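Local coordinates for protein DNA polymerase III subunit beta (Pseudomonas aeruginosa, PDB 4TSZ) that forms the sliding clamp of bacterial replication, tethering DNA polymerases and other proteins to DNA and making synthesis processive, at residues 134-139 with 203-208; 283-288 with 292-297. All coordinates share one frame; numbering follows the deposited sequence.

Contact 1. Residues 134-139 with 203-208; sequences SKLRRL and LELARL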
loop_
_atom_site.group_PDB
_atom_site.type_symbol
_atom_site.label_atom_id
_atom_site.label_comp_id
_atom_site.label_asym_id
_atom_site.label_seq_id
_atom_site.Cartn_x
_atom_site.Cartn_y
_atom_site.Cartn_z
ATOM N N SER E 134 15.362 -4.385 22.060
ATOM C CA SER E 134 14.039 -4.961 22.285
ATOM C C SER E 134 13.263 -4.214 23.389
ATOM O O SER E 134 12.058 -3.995 23.238
ATOM C CB SER E 134 14.201 -6.437 22.664
ATOM O OG SER E 134 13.002 -7.057 23.097
ATOM N N LYS E 135 13.949 -3.869 24.508
ATOM C CA LYS E 135 13.356 -3.166 25.652
ATOM C C LYS E 135 13.014 -1.726 25.284
ATOM O O LYS E 135 11.930 -1.249 25.636
ATOM C CB LYS E 135 14.282 -3.198 26.877
ATOM C CG LYS E 135 14.396 -4.557 27.534
ATOM C CD LYS E 135 15.297 -4.496 28.755
ATOM C CE LYS E 135 15.482 -5.852 29.386
ATOM N NZ LYS E 135 16.238 -5.757 30.658
ATOM N N LEU E 136 13.921 -1.038 24.558
ATOM C CA LEU E 136 13.671 0.333 24.121
ATOM C C LEU E 136 12.548 0.390 23.085
ATOM O O LEU E 136 11.684 1.261 23.186
ATOM C CB LEU E 136 14.949 1.013 23.603
ATOM C CG LEU E 136 14.821 2.475 23.144
ATOM C CD1 LEU E 136 14.255 3.377 24.248
ATOM C CD2 LEU E 136 16.146 3.001 22.654
ATOM N N ARG E 137 12.552 -0.545 22.106
ATOM C CA ARG E 137 11.519 -0.630 21.078
ATOM C C ARG E 137 10.130 -0.849 21.709
ATOM O O ARG E 137 9.173 -0.210 21.267
ATOM C CB ARG E 137 11.827 -1.724 20.035
ATOM C CG ARG E 137 11.100 -1.450 18.728
ATOM C CD ARG E 137 11.040 -2.613 17.773
ATOM N NE ARG E 137 10.109 -2.300 16.689
ATOM C CZ ARG E 137 10.369 -2.466 15.398
ATOM N NH1 ARG E 137 11.537 -2.964 15.006
ATOM N NH2 ARG E 137 9.460 -2.142 14.486
ATOM N N ARG E 138 10.036 -1.731 22.740
ATOM C CA ARG E 138 8.823 -2.022 23.515
ATOM C C ARG E 138 8.266 -0.725 24.124
ATOM O O ARG E 138 7.082 -0.461 23.981
ATOM C CB ARG E 138 9.117 -3.045 24.629
ATOM C CG ARG E 138 7.898 -3.455 25.475
ATOM C CD ARG E 138 8.290 -4.257 26.720
ATOM N NE ARG E 138 7.160 -5.017 27.291
ATOM C CZ ARG E 138 6.468 -4.675 28.385
ATOM N NH1 ARG E 138 6.777 -3.576 29.060
ATOM N NH2 ARG E 138 5.468 -5.436 28.811
ATOM N N LEU E 139 9.124 0.096 24.770
ATOM C CA LEU E 139 8.720 1.374 25.376
ATOM C C LEU E 139 8.077 2.310 24.357
ATOM O O LEU E 139 7.039 2.913 24.653
ATOM C CB LEU E 139 9.900 2.076 26.067
ATOM C CG LEU E 139 10.469 1.421 27.326
ATOM C CD1 LEU E 139 11.659 2.183 27.816
ATOM C CD2 LEU E 139 9.442 1.356 28.453
ATOM N N LEU E 203 9.594 7.620 16.091
ATOM C CA LEU E 203 9.029 6.583 15.234
ATOM C C LEU E 203 10.107 5.992 14.326
ATOM O O LEU E 203 10.104 4.784 14.090
ATOM C CB LEU E 203 7.832 7.092 14.412
ATOM C CG LEU E 203 6.576 7.491 15.187
ATOM C CD1 LEU E 203 5.691 8.349 14.329
ATOM C CD2 LEU E 203 5.825 6.280 15.742
ATOM N N GLU E 204 11.037 6.835 13.850
ATOM C CA GLU E 204 12.167 6.412 13.029
ATOM C C GLU E 204 13.062 5.493 13.855
ATOM O O GLU E 204 13.384 4.401 13.389
ATOM C CB GLU E 204 12.970 7.627 12.517
ATOM C CG GLU E 204 14.093 7.281 11.542
ATOM C CD GLU E 204 13.685 6.458 10.332
ATOM O OE1 GLU E 204 12.718 6.851 9.640
ATOM O OE2 GLU E 204 14.315 5.401 10.094
ATOM N N LEU E 205 13.429 5.930 15.092
ATOM C CA LEU E 205 14.261 5.165 16.013
ATOM C C LEU E 205 13.686 3.762 16.283
ATOM O O LEU E 205 14.434 2.783 16.191
ATOM C CB LEU E 205 14.498 5.933 17.331
ATOM C CG LEU E 205 15.335 5.220 18.407
ATOM C CD1 LEU E 205 16.726 4.828 17.886
ATOM C CD2 LEU E 205 15.437 6.060 19.672
ATOM N N ALA E 206 12.370 3.661 16.592
ATOM C CA ALA E 206 11.703 2.374 16.854
ATOM C C ALA E 206 11.842 1.415 15.668
ATOM O O ALA E 206 12.123 0.233 15.878
ATOM C CB ALA E 206 10.235 2.581 17.190
ATOM N N ARG E 207 11.700 1.936 14.432
ATOM C CA ARG E 207 11.835 1.151 13.205
ATOM C C ARG E 207 13.266 0.664 12.981
ATOM O O ARG E 207 13.457 -0.411 12.408
ATOM C CB ARG E 207 11.327 1.923 11.983
ATOM C CG ARG E 207 9.809 2.062 11.930
ATOM C CD ARG E 207 9.341 2.656 10.603
ATOM N NE ARG E 207 9.865 4.004 10.360
ATOM C CZ ARG E 207 9.218 5.126 10.661
ATOM N NH1 ARG E 207 8.018 5.079 11.231
ATOM N NH2 ARG E 207 9.765 6.306 10.395
ATOM N N LEU E 208 14.258 1.436 13.446
ATOM C CA LEU E 208 15.677 1.091 13.346
ATOM C C LEU E 208 16.098 0.003 14.337
ATOM O O LEU E 208 17.064 -0.707 14.061
ATOM C CB LEU E 208 16.557 2.341 13.523
ATOM C CG LEU E 208 16.485 3.411 12.426
ATOM C CD1 LEU E 208 17.138 4.711 12.898
ATOM C CD2 LEU E 208 17.133 2.935 11.117
HETATM O O HOH W 1 11.219 -2.257 12.122
#

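Contact 2. Residues 283-288 with 292-297; sequences IRLQLS and LKIQAN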
loop_
_atom_site.group_PDB
_atom_site.type_symbol
_atom_site.label_atom_id
_atom_site.label_comp_id
_atom_site.label_asym_id
_atom_site.label_seq_id
_atom_site.Cartn_x
_atom_site.Cartn_y
_atom_site.Cartn_z
ATOM N N ILE E 283 -19.070 5.997 21.249
ATOM C CA ILE E 283 -19.789 4.781 21.621
ATOM C C ILE E 283 -20.260 4.942 23.052
ATOM O O ILE E 283 -19.666 5.708 23.823
ATOM C CB ILE E 283 -19.002 3.462 21.391
ATOM C CG1 ILE E 283 -17.704 3.394 22.233
ATOM C CG2 ILE E 283 -18.779 3.194 19.894
ATOM C CD1 ILE E 283 -17.164 2.027 22.464
ATOM N N ARG E 284 -21.339 4.254 23.398
ATOM C CA ARG E 284 -21.876 4.267 24.746
ATOM C C ARG E 284 -21.654 2.899 25.378
ATOM O O ARG E 284 -21.943 1.865 24.770
ATOM C CB ARG E 284 -23.361 4.649 24.751
ATOM C CG ARG E 284 -23.953 4.796 26.160
ATOM C CD ARG E 284 -25.457 4.918 26.123
ATOM N NE ARG E 284 -26.090 3.679 25.665
ATOM C CZ ARG E 284 -27.395 3.535 25.452
ATOM N NH1 ARG E 284 -28.226 4.554 25.650
ATOM N NH2 ARG E 284 -27.880 2.372 25.035
ATOM N N LEU E 285 -21.111 2.913 26.595
ATOM C CA LEU E 285 -20.841 1.729 27.394
ATOM C C LEU E 285 -21.828 1.688 28.559
ATOM O O LEU E 285 -22.053 2.706 29.216
ATOM C CB LEU E 285 -19.392 1.804 27.922
ATOM C CG LEU E 285 -18.292 0.956 27.265
ATOM C CD1 LEU E 285 -18.412 0.886 25.759
ATOM C CD2 LEU E 285 -16.916 1.441 27.675
ATOM N N GLN E 286 -22.446 0.525 28.785
ATOM C CA GLN E 286 -23.334 0.310 29.919
ATOM C C GLN E 286 -22.819 -0.896 30.661
ATOM O O GLN E 286 -22.944 -2.030 30.190
ATOM C CB GLN E 286 -24.802 0.166 29.511
ATOM C CG GLN E 286 -25.439 1.491 29.101
ATOM C CD GLN E 286 -26.842 1.343 28.555
ATOM O OE1 GLN E 286 -27.647 2.275 28.618
ATOM N NE2 GLN E 286 -27.168 0.190 27.971
ATOM N N LEU E 287 -22.139 -0.627 31.778
ATOM C CA LEU E 287 -21.543 -1.636 32.638
ATOM C C LEU E 287 -22.492 -2.011 33.764
ATOM O O LEU E 287 -23.106 -1.140 34.374
ATOM C CB LEU E 287 -20.205 -1.108 33.196
ATOM C CG LEU E 287 -19.402 -2.029 34.117
ATOM C CD1 LEU E 287 -18.808 -3.225 33.357
ATOM C CD2 LEU E 287 -18.328 -1.246 34.853
ATOM N N SER E 288 -22.617 -3.318 34.015
ATOM C CA SER E 288 -23.420 -3.932 35.077
ATOM C C SER E 288 -22.770 -5.278 35.417
ATOM O O SER E 288 -21.818 -5.672 34.731
ATOM C CB SER E 288 -24.874 -4.103 34.639
ATOM O OG SER E 288 -25.011 -5.003 33.552
ATOM N N LEU E 292 -21.040 -6.000 29.802
ATOM C CA LEU E 292 -20.735 -4.727 29.163
ATOM C C LEU E 292 -21.572 -4.595 27.884
ATOM O O LEU E 292 -21.364 -5.342 26.923
ATOM C CB LEU E 292 -19.228 -4.537 28.874
ATOM C CG LEU E 292 -18.845 -3.156 28.301
ATOM C CD1 LEU E 292 -18.908 -2.070 29.373
ATOM C CD2 LEU E 292 -17.478 -3.186 27.663
ATOM N N LYS E 293 -22.536 -3.663 27.896
ATOM C CA LYS E 293 -23.378 -3.378 26.733
ATOM C C LYS E 293 -22.722 -2.226 25.970
ATOM O O LYS E 293 -22.357 -1.219 26.584
ATOM C CB LYS E 293 -24.807 -2.990 27.148
ATOM C CG LYS E 293 -25.630 -4.111 27.778
ATOM C CD LYS E 293 -27.039 -3.610 28.088
ATOM C CE LYS E 293 -27.855 -4.568 28.920
ATOM N NZ LYS E 293 -29.222 -4.044 29.178
ATOM N N ILE E 294 -22.530 -2.397 24.650
ATOM C CA ILE E 294 -21.921 -1.394 23.778
ATOM C C ILE E 294 -22.929 -0.935 22.735
ATOM O O ILE E 294 -23.557 -1.763 22.072
ATOM C CB ILE E 294 -20.599 -1.884 23.119
ATOM C CG1 ILE E 294 -19.662 -2.552 24.147
ATOM C CG2 ILE E 294 -19.884 -0.731 22.348
ATOM C CD1 ILE E 294 -18.785 -3.604 23.568
ATOM N N GLN E 295 -23.076 0.382 22.587
ATOM C CA GLN E 295 -23.983 0.954 21.601
ATOM C C GLN E 295 -23.289 2.076 20.824
ATOM O O GLN E 295 -22.512 2.843 21.394
ATOM C CB GLN E 295 -25.272 1.449 22.276
ATOM C CG GLN E 295 -26.378 1.845 21.313
ATOM C CD GLN E 295 -26.823 3.266 21.539
ATOM O OE1 GLN E 295 -26.089 4.230 21.276
ATOM N NE2 GLN E 295 -28.048 3.427 22.017
ATOM N N ALA E 296 -23.568 2.146 19.519
ATOM C CA ALA E 296 -23.057 3.176 18.626
ATOM C C ALA E 296 -24.131 3.596 17.638
ATOM O O ALA E 296 -24.873 2.755 17.116
ATOM C CB ALA E 296 -21.835 2.677 17.878
ATOM N N ASN E 297 -24.213 4.904 17.381
ATOM C CA ASN E 297 -25.134 5.468 16.394
ATOM C C ASN E 297 -24.513 6.632 15.653
ATOM O O ASN E 297 -23.531 7.219 16.124
ATOM C CB ASN E 297 -26.536 5.767 16.952
ATOM C CG ASN E 297 -26.559 6.643 18.173
ATOM O OD1 ASN E 297 -26.260 7.839 18.117
ATOM N ND2 ASN E 297 -26.946 6.069 19.298
#

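Contact 1. Residues 134-139 with 203-208
R137 lies against the C-terminal part of helix 199-208, its flat guanidinium group set over the backbone carbonyl of A206. The A206 O atom stands 3.1 Å above the guanidinium plane, over its centre, and is 3.3 Å from R137 CZ. With the oxygen over the face, the N-H groups of R137 do not aim at it, and the approach is an electrostatic contact and not a hydrogen bond. The side chain reaches this place because CG is anti to the backbone N (chi1 -157°) and the chain then runs extended to NE, its CG passing 4.4 Å from A206 CB. At the guanidinium edge, R137 NH2 donates to a water at 2.9 Å, and the same water donates to R207 O, also at 2.9 Å. The face thus meets A206 O directly and the edge reaches R207 O through the water, both near the helix end, where carbonyls would be expected to attract a cation. D141, one turn further along the same helix, takes NE in a salt bridge, which is consistent with a fixed rotation of the group. Deeper in, L136 and L205 meet by single methyl groups, CD2 to CD2 at 4.3 Å.

The two helices run roughly antiparallel, at 142°, with axes 9.2 Å apart, and the CA atoms of R137 and A206 are the nearest pair across the two segments. I140 and D141 of helix 133-141 also touch A206, while L205 and L208 rest on F234 of strand 232-237.

Contact 2. Residues 283-288 with 292-297
Strands 282-288 and 291-297 form an antiparallel beta hairpin, the two inner strands of the four that this chain contributes to a sheet of the C-terminal domain. Two hydrogen-bonded pairs join them. R284 N meets Q295 O at 2.7 Å in a nearly straight bond, Q295 N returns a bond to R284 O, and Q286 and K293 repeat the exchange.

On one face, the L292 CD1 methyl reaches across to L285 CG at 3.7 Å and to L287 CD1 at 4.1 Å, because CG of L292 is anti to its backbone N (chi1 -175°). L285 and I294 lie alongside each other, and CD1 of I283 touches CG2 of I294 at 3.9 Å. F269 of helix 262-273 packs on I283, L285 and I294.

The other face is polar. The R284 chain bends at chi3 (67°), and Q295 NE2 sits 3.1 Å above one face of the R284 guanidinium, toward its rim, the guanidinium and amide planes 32° apart; both groups are donors, so this is contact and not a hydrogen bond. K293 lays its aliphatic carbons across Q286, CB to CB at 3.9 Å.

The chemistry implies a two-sided hairpin: backbone bonds set its register, between a buried aliphatic face and a partly exposed polar one.

How the contacts relate
Both contacts contain buried residues and a more exposed polar margin, but they illustrate different ways of joining elements. Contact 1 brings together two helices of the central domain, 64 residues apart in sequence and close to the centre of the chain; contact 2 pairs neighbouring strands of the C-terminal domain, and its centre lies about 32 Å from the chain centre. The helices depend on side chains and a bridging water, and bury 184 Å² between their segments. The strands are bound directly through their backbones and bury 567 Å². The arginine of contact 1 meets a carbonyl acceptor, that of contact 2 an amide donor. Their centres are 35 Å apart, and they share no element.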